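Local coordinates for protein DNA fragmentation factor subunit beta (Mus musculus, PDB 1V0D) that cuts DNA as a caspase-activated nuclease, driving DNA fragmentation and chromatin condensation during apoptosis, at residues K155-R168 and L200-R212. Residues are numbered along the deposited sequence; the frame is centred on the assembly and turned at random.
Sequences KSGYLRYSCESRIR and LKSVQYNGSYFDR
Between Phe210 and Cys163, and between Tyr205 and Arg168, a turn-rich connection packs against a helix in a largely buried contact within the DNA fragmentation factor 40 kDa family region: residues 203-212, leaving helix 186-202 through a Schellman motif at Gln204, with a 3-10 turn at 207-209, run back along helix 155-175. Close approach depends on Gly207, whose CA lies 3.5 Å from Arg160 O; a CB there would collide with this carbonyl and with Glu164 CG. Cys163 covers one face of the Phe210 ring: CB already stands over it, and with SG anti to the backbone N (chi1 179°) the sulfur is carried over too, 4.1 Å from the ring centroid and nearly on its normal. Arg166 NE meets the ring's edge, its guanidinium turned 83° to it, while NH1 bonds to Trp259 O. Arg168 instead lies over a ring face, its guanidinium flat on Tyr205 as a cation-pi stack, centres 3.9 Å apart and planes at 22°. An alanine in place of Tyr205 would probably leave this guanidinium without its aromatic platform and free to swing. Arg160 NH2 and Asp211 OD2, 3.4 Å apart, form a salt bridge whose hydrogen bond is weak. Ile167 CD1 rests against Tyr205 O and Asn206 CB, and its CG2 packs on Leu200, which also touches Tyr291 and Phe295 of helix 287-295; Tyr209 OH bonds to Ala297 N, just before strand 300-303.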
loop_
_atom_site.group_PDB
_atom_site.type_symbol
_atom_site.label_atom_id
_atom_site.label_comp_id
_atom_site.label_asym_id
_atom_site.label_seq_id
_atom_site.Cartn_x
_atom_site.Cartn_y
_atom_site.Cartn_z
ATOM N N LYS A 155 13.367 -13.225 11.583
ATOM C CA LYS A 155 12.222 -12.827 10.766
ATOM C C LYS A 155 10.942 -12.727 11.611
ATOM O O LYS A 155 10.298 -11.670 11.660
ATOM C CB LYS A 155 11.997 -13.822 9.628
ATOM C CG LYS A 155 13.009 -13.734 8.496
ATOM C CD LYS A 155 12.647 -14.701 7.382
ATOM C CE LYS A 155 13.669 -14.672 6.269
ATOM N NZ LYS A 155 13.435 -15.783 5.305
ATOM N N SER A 156 10.568 -13.829 12.263
ATOM C CA SER A 156 9.376 -13.844 13.108
ATOM C C SER A 156 9.413 -12.626 14.004
ATOM O O SER A 156 8.408 -11.949 14.196
ATOM C CB SER A 156 9.340 -15.096 13.992
ATOM O OG SER A 156 9.059 -16.258 13.233
ATOM N N GLY A 157 10.594 -12.355 14.542
ATOM C CA GLY A 157 10.763 -11.232 15.437
ATOM C C GLY A 157 10.374 -9.916 14.823
ATOM O O GLY A 157 9.714 -9.105 15.461
ATOM N N TYR A 158 10.781 -9.688 13.583
ATOM C CA TYR A 158 10.448 -8.433 12.940
ATOM C C TYR A 158 8.947 -8.352 12.707
ATOM O O TYR A 158 8.317 -7.358 13.072
ATOM C CB TYR A 158 11.185 -8.278 11.610
ATOM C CG TYR A 158 10.719 -7.062 10.844
ATOM C CD1 TYR A 158 10.990 -5.772 11.305
ATOM C CD2 TYR A 158 9.939 -7.197 9.694
ATOM C CE1 TYR A 158 10.483 -4.645 10.638
ATOM C CE2 TYR A 158 9.432 -6.080 9.024
ATOM C CZ TYR A 158 9.706 -4.815 9.500
ATOM O OH TYR A 158 9.196 -3.733 8.837
ATOM N N LEU A 159 8.376 -9.394 12.102
ATOM C CA LEU A 159 6.941 -9.429 11.830
ATOM C C LEU A 159 6.116 -9.286 13.111
ATOM O O LEU A 159 5.044 -8.681 13.114
ATOM C CB LEU A 159 6.584 -10.718 11.096
ATOM C CG LEU A 159 6.245 -10.537 9.612
ATOM C CD1 LEU A 159 7.123 -9.477 8.971
ATOM C CD2 LEU A 159 6.418 -11.854 8.899
ATOM N N ARG A 160 6.626 -9.836 14.206
ATOM C CA ARG A 160 5.946 -9.729 15.486
ATOM C C ARG A 160 5.893 -8.241 15.821
ATOM O O ARG A 160 4.830 -7.687 16.115
ATOM C CB ARG A 160 6.733 -10.485 16.555
ATOM C CG ARG A 160 6.002 -10.675 17.861
ATOM C CD ARG A 160 6.829 -11.536 18.789
ATOM N NE ARG A 160 7.388 -12.683 18.075
ATOM C CZ ARG A 160 8.529 -13.288 18.406
ATOM N NH1 ARG A 160 9.237 -12.856 19.449
ATOM N NH2 ARG A 160 8.975 -14.313 17.687
ATOM N N TYR A 161 7.056 -7.602 15.763
ATOM C CA TYR A 161 7.193 -6.171 16.032
ATOM C C TYR A 161 6.249 -5.363 15.134
ATOM O O TYR A 161 5.583 -4.429 15.574
ATOM C CB TYR A 161 8.640 -5.726 15.755
ATOM C CG TYR A 161 8.812 -4.227 15.702
ATOM C CD1 TYR A 161 8.989 -3.488 16.870
ATOM C CD2 TYR A 161 8.738 -3.541 14.484
ATOM C CE1 TYR A 161 9.085 -2.088 16.837
ATOM C CE2 TYR A 161 8.830 -2.140 14.432
ATOM C CZ TYR A 161 9.005 -1.418 15.615
ATOM O OH TYR A 161 9.105 -0.037 15.584
ATOM N N SER A 162 6.226 -5.722 13.860
ATOM C CA SER A 162 5.395 -5.038 12.896
ATOM C C SER A 162 3.932 -5.053 13.315
ATOM O O SER A 162 3.263 -4.020 13.284
ATOM C CB SER A 162 5.543 -5.699 11.536
ATOM O OG SER A 162 4.613 -5.146 10.631
ATOM N N CYS A 163 3.442 -6.229 13.700
ATOM C CA CYS A 163 2.060 -6.379 14.119
ATOM C C CYS A 163 1.795 -5.553 15.359
ATOM O O CYS A 163 0.780 -4.864 15.437
ATOM C CB CYS A 163 1.739 -7.845 14.412
ATOM S SG CYS A 163 0.045 -8.126 14.984
ATOM N N GLU A 164 2.704 -5.633 16.329
ATOM C CA GLU A 164 2.579 -4.870 17.574
ATOM C C GLU A 164 2.430 -3.382 17.299
ATOM O O GLU A 164 1.774 -2.662 18.046
ATOM C CB GLU A 164 3.810 -5.065 18.447
ATOM C CG GLU A 164 3.962 -6.448 19.024
ATOM C CD GLU A 164 5.272 -6.599 19.777
ATOM O OE1 GLU A 164 5.664 -5.622 20.470
ATOM O OE2 GLU A 164 5.894 -7.688 19.680
ATOM N N SER A 165 3.051 -2.929 16.217
ATOM C CA SER A 165 3.012 -1.532 15.842
ATOM C C SER A 165 1.639 -1.100 15.365
ATOM O O SER A 165 1.145 -0.042 15.759
ATOM C CB SER A 165 4.047 -1.267 14.760
ATOM O OG SER A 165 5.334 -1.633 15.231
ATOM N N ARG A 166 1.020 -1.909 14.513
ATOM C CA ARG A 166 -0.295 -1.553 14.011
ATOM C C ARG A 166 -1.223 -1.438 15.200
ATOM O O ARG A 166 -1.960 -0.462 15.346
ATOM C CB ARG A 166 -0.830 -2.624 13.071
ATOM C CG ARG A 166 0.128 -3.040 11.988
ATOM C CD ARG A 166 -0.562 -3.984 11.026
ATOM N NE ARG A 166 0.297 -4.377 9.914
ATOM C CZ ARG A 166 -0.167 -4.638 8.698
ATOM N NH1 ARG A 166 -1.474 -4.538 8.474
ATOM N NH2 ARG A 166 0.665 -4.980 7.711
ATOM N N ILE A 167 -1.164 -2.439 16.065
ATOM C CA ILE A 167 -2.027 -2.474 17.228
ATOM C C ILE A 167 -1.739 -1.377 18.231
ATOM O O ILE A 167 -2.660 -0.847 18.857
ATOM C CB ILE A 167 -1.975 -3.871 17.863
ATOM C CG1 ILE A 167 -2.765 -4.822 16.965
ATOM C CG2 ILE A 167 -2.541 -3.860 19.274
ATOM C CD1 ILE A 167 -2.607 -6.264 17.325
ATOM N N ARG A 168 -0.471 -1.015 18.374
ATOM C CA ARG A 168 -0.105 0.055 19.294
ATOM C C ARG A 168 -0.612 1.334 18.653
ATOM O O ARG A 168 -0.958 2.297 19.338
ATOM C CB ARG A 168 1.402 0.119 19.448
ATOM C CG ARG A 168 1.849 0.399 20.853
ATOM C CD ARG A 168 3.236 -0.159 21.046
ATOM N NE ARG A 168 3.722 0.007 22.408
ATOM C CZ ARG A 168 4.751 -0.674 22.896
ATOM N NH1 ARG A 168 5.378 -1.553 22.119
ATOM N NH2 ARG A 168 5.149 -0.485 24.151
ATOM N N LEU A 200 -3.083 -5.015 27.058
ATOM C CA LEU A 200 -2.351 -5.102 25.810
ATOM C C LEU A 200 -0.903 -5.473 26.084
ATOM O O LEU A 200 -0.331 -6.313 25.391
ATOM C CB LEU A 200 -2.408 -3.780 25.044
ATOM C CG LEU A 200 -3.568 -3.667 24.059
ATOM C CD1 LEU A 200 -3.440 -2.392 23.248
ATOM C CD2 LEU A 200 -3.554 -4.877 23.145
ATOM N N LYS A 201 -0.301 -4.844 27.088
ATOM C CA LYS A 201 1.080 -5.158 27.426
ATOM C C LYS A 201 1.108 -6.603 27.927
ATOM O O LYS A 201 2.011 -7.378 27.602
ATOM C CB LYS A 201 1.592 -4.218 28.521
ATOM C CG LYS A 201 1.660 -2.744 28.135
ATOM C CD LYS A 201 1.878 -1.872 29.373
ATOM C CE LYS A 201 2.008 -0.386 29.015
ATOM N NZ LYS A 201 1.594 0.559 30.126
ATOM N N SER A 202 0.094 -6.959 28.707
ATOM C CA SER A 202 -0.022 -8.299 29.274
ATOM C C SER A 202 -0.032 -9.378 28.201
ATOM O O SER A 202 0.271 -10.540 28.473
ATOM C CB SER A 202 -1.315 -8.426 30.080
ATOM O OG SER A 202 -2.392 -8.839 29.245
ATOM N N VAL A 203 -0.393 -8.995 26.985
ATOM C CA VAL A 203 -0.475 -9.949 25.893
ATOM C C VAL A 203 0.520 -9.587 24.788
ATOM O O VAL A 203 0.530 -10.180 23.713
ATOM C CB VAL A 203 -1.934 -9.981 25.354
ATOM C CG1 VAL A 203 -2.167 -8.848 24.364
ATOM C CG2 VAL A 203 -2.239 -11.320 24.753
ATOM N N GLN A 204 1.360 -8.597 25.068
ATOM C CA GLN A 204 2.368 -8.142 24.116
ATOM C C GLN A 204 1.781 -7.650 22.804
ATOM O O GLN A 204 2.188 -8.083 21.720
ATOM C CB GLN A 204 3.366 -9.258 23.848
ATOM C CG GLN A 204 3.941 -9.808 25.113
ATOM C CD GLN A 204 4.336 -11.252 24.966
ATOM O OE1 GLN A 204 5.355 -11.571 24.342
ATOM N NE2 GLN A 204 3.520 -12.147 25.527
ATOM N N TYR A 205 0.815 -6.746 22.919
ATOM C CA TYR A 205 0.172 -6.138 21.773
ATOM C C TYR A 205 -0.232 -7.115 20.664
ATOM O O TYR A 205 -0.297 -6.734 19.493
ATOM C CB TYR A 205 1.092 -5.043 21.220
ATOM C CG TYR A 205 1.477 -4.032 22.277
ATOM C CD1 TYR A 205 2.427 -4.339 23.257
ATOM C CD2 TYR A 205 0.815 -2.806 22.366
ATOM C CE1 TYR A 205 2.701 -3.453 24.311
ATOM C CE2 TYR A 205 1.077 -1.910 23.412
ATOM C CZ TYR A 205 2.016 -2.241 24.383
ATOM O OH TYR A 205 2.242 -1.371 25.433
ATOM N N ASN A 206 -0.507 -8.366 21.023
ATOM C CA ASN A 206 -0.917 -9.359 20.035
ATOM C C ASN A 206 0.013 -9.504 18.841
ATOM O O ASN A 206 -0.417 -9.951 17.779
ATOM C CB ASN A 206 -2.318 -9.032 19.523
ATOM C CG ASN A 206 -3.388 -9.301 20.556
ATOM O OD1 ASN A 206 -4.372 -8.566 20.657
ATOM N ND2 ASN A 206 -3.204 -10.366 21.334
ATOM N N GLY A 207 1.280 -9.135 19.008
ATOM C CA GLY A 207 2.237 -9.260 17.914
ATOM C C GLY A 207 2.299 -10.706 17.463
ATOM O O GLY A 207 2.778 -11.041 16.377
ATOM N N SER A 208 1.801 -11.571 18.333
ATOM C CA SER A 208 1.745 -13.000 18.085
ATOM C C SER A 208 0.995 -13.313 16.786
ATOM O O SER A 208 1.270 -14.302 16.110
ATOM C CB SER A 208 1.061 -13.663 19.275
ATOM O OG SER A 208 0.572 -14.931 18.915
ATOM N N TYR A 209 0.049 -12.454 16.429
ATOM C CA TYR A 209 -0.722 -12.665 15.214
ATOM C C TYR A 209 0.117 -12.851 13.954
ATOM O O TYR A 209 -0.276 -13.602 13.070
ATOM C CB TYR A 209 -1.698 -11.504 14.974
ATOM C CG TYR A 209 -2.874 -11.441 15.921
ATOM C CD1 TYR A 209 -3.335 -12.580 16.577
ATOM C CD2 TYR A 209 -3.559 -10.242 16.130
ATOM C CE1 TYR A 209 -4.450 -12.524 17.420
ATOM C CE2 TYR A 209 -4.674 -10.180 16.970
ATOM C CZ TYR A 209 -5.109 -11.322 17.608
ATOM O OH TYR A 209 -6.203 -11.264 18.433
ATOM N N PHE A 210 1.261 -12.173 13.860
ATOM C CA PHE A 210 2.086 -12.273 12.651
ATOM C C PHE A 210 3.239 -13.247 12.676
ATOM O O PHE A 210 3.816 -13.524 11.628
ATOM C CB PHE A 210 2.661 -10.910 12.256
ATOM C CG PHE A 210 1.667 -9.977 11.635
ATOM C CD1 PHE A 210 0.326 -10.333 11.508
ATOM C CD2 PHE A 210 2.068 -8.718 11.198
ATOM C CE1 PHE A 210 -0.592 -9.449 10.960
ATOM C CE2 PHE A 210 1.156 -7.828 10.650
ATOM C CZ PHE A 210 -0.177 -8.194 10.532
ATOM N N ASP A 211 3.598 -13.775 13.840
ATOM C CA ASP A 211 4.738 -14.676 13.855
ATOM C C ASP A 211 4.438 -16.169 13.897
ATOM O O ASP A 211 3.781 -16.672 14.812
ATOM C CB ASP A 211 5.723 -14.243 14.961
ATOM C CG ASP A 211 5.876 -15.256 16.076
ATOM O OD1 ASP A 211 5.155 -15.134 17.086
ATOM O OD2 ASP A 211 6.729 -16.163 15.948
ATOM N N ARG A 212 4.894 -16.865 12.856
ATOM C CA ARG A 212 4.719 -18.302 12.765
ATOM C C ARG A 212 5.439 -18.851 13.982
ATOM O O ARG A 212 6.058 -18.102 14.738
ATOM C CB ARG A 212 5.344 -18.829 11.469
ATOM C CG ARG A 212 6.789 -18.387 11.209
ATOM C CD ARG A 212 7.284 -18.842 9.819
ATOM N NE ARG A 212 8.712 -18.580 9.611
ATOM C CZ ARG A 212 9.354 -18.744 8.453
ATOM N NH1 ARG A 212 8.709 -19.171 7.372
ATOM N NH2 ARG A 212 10.655 -18.494 8.378
#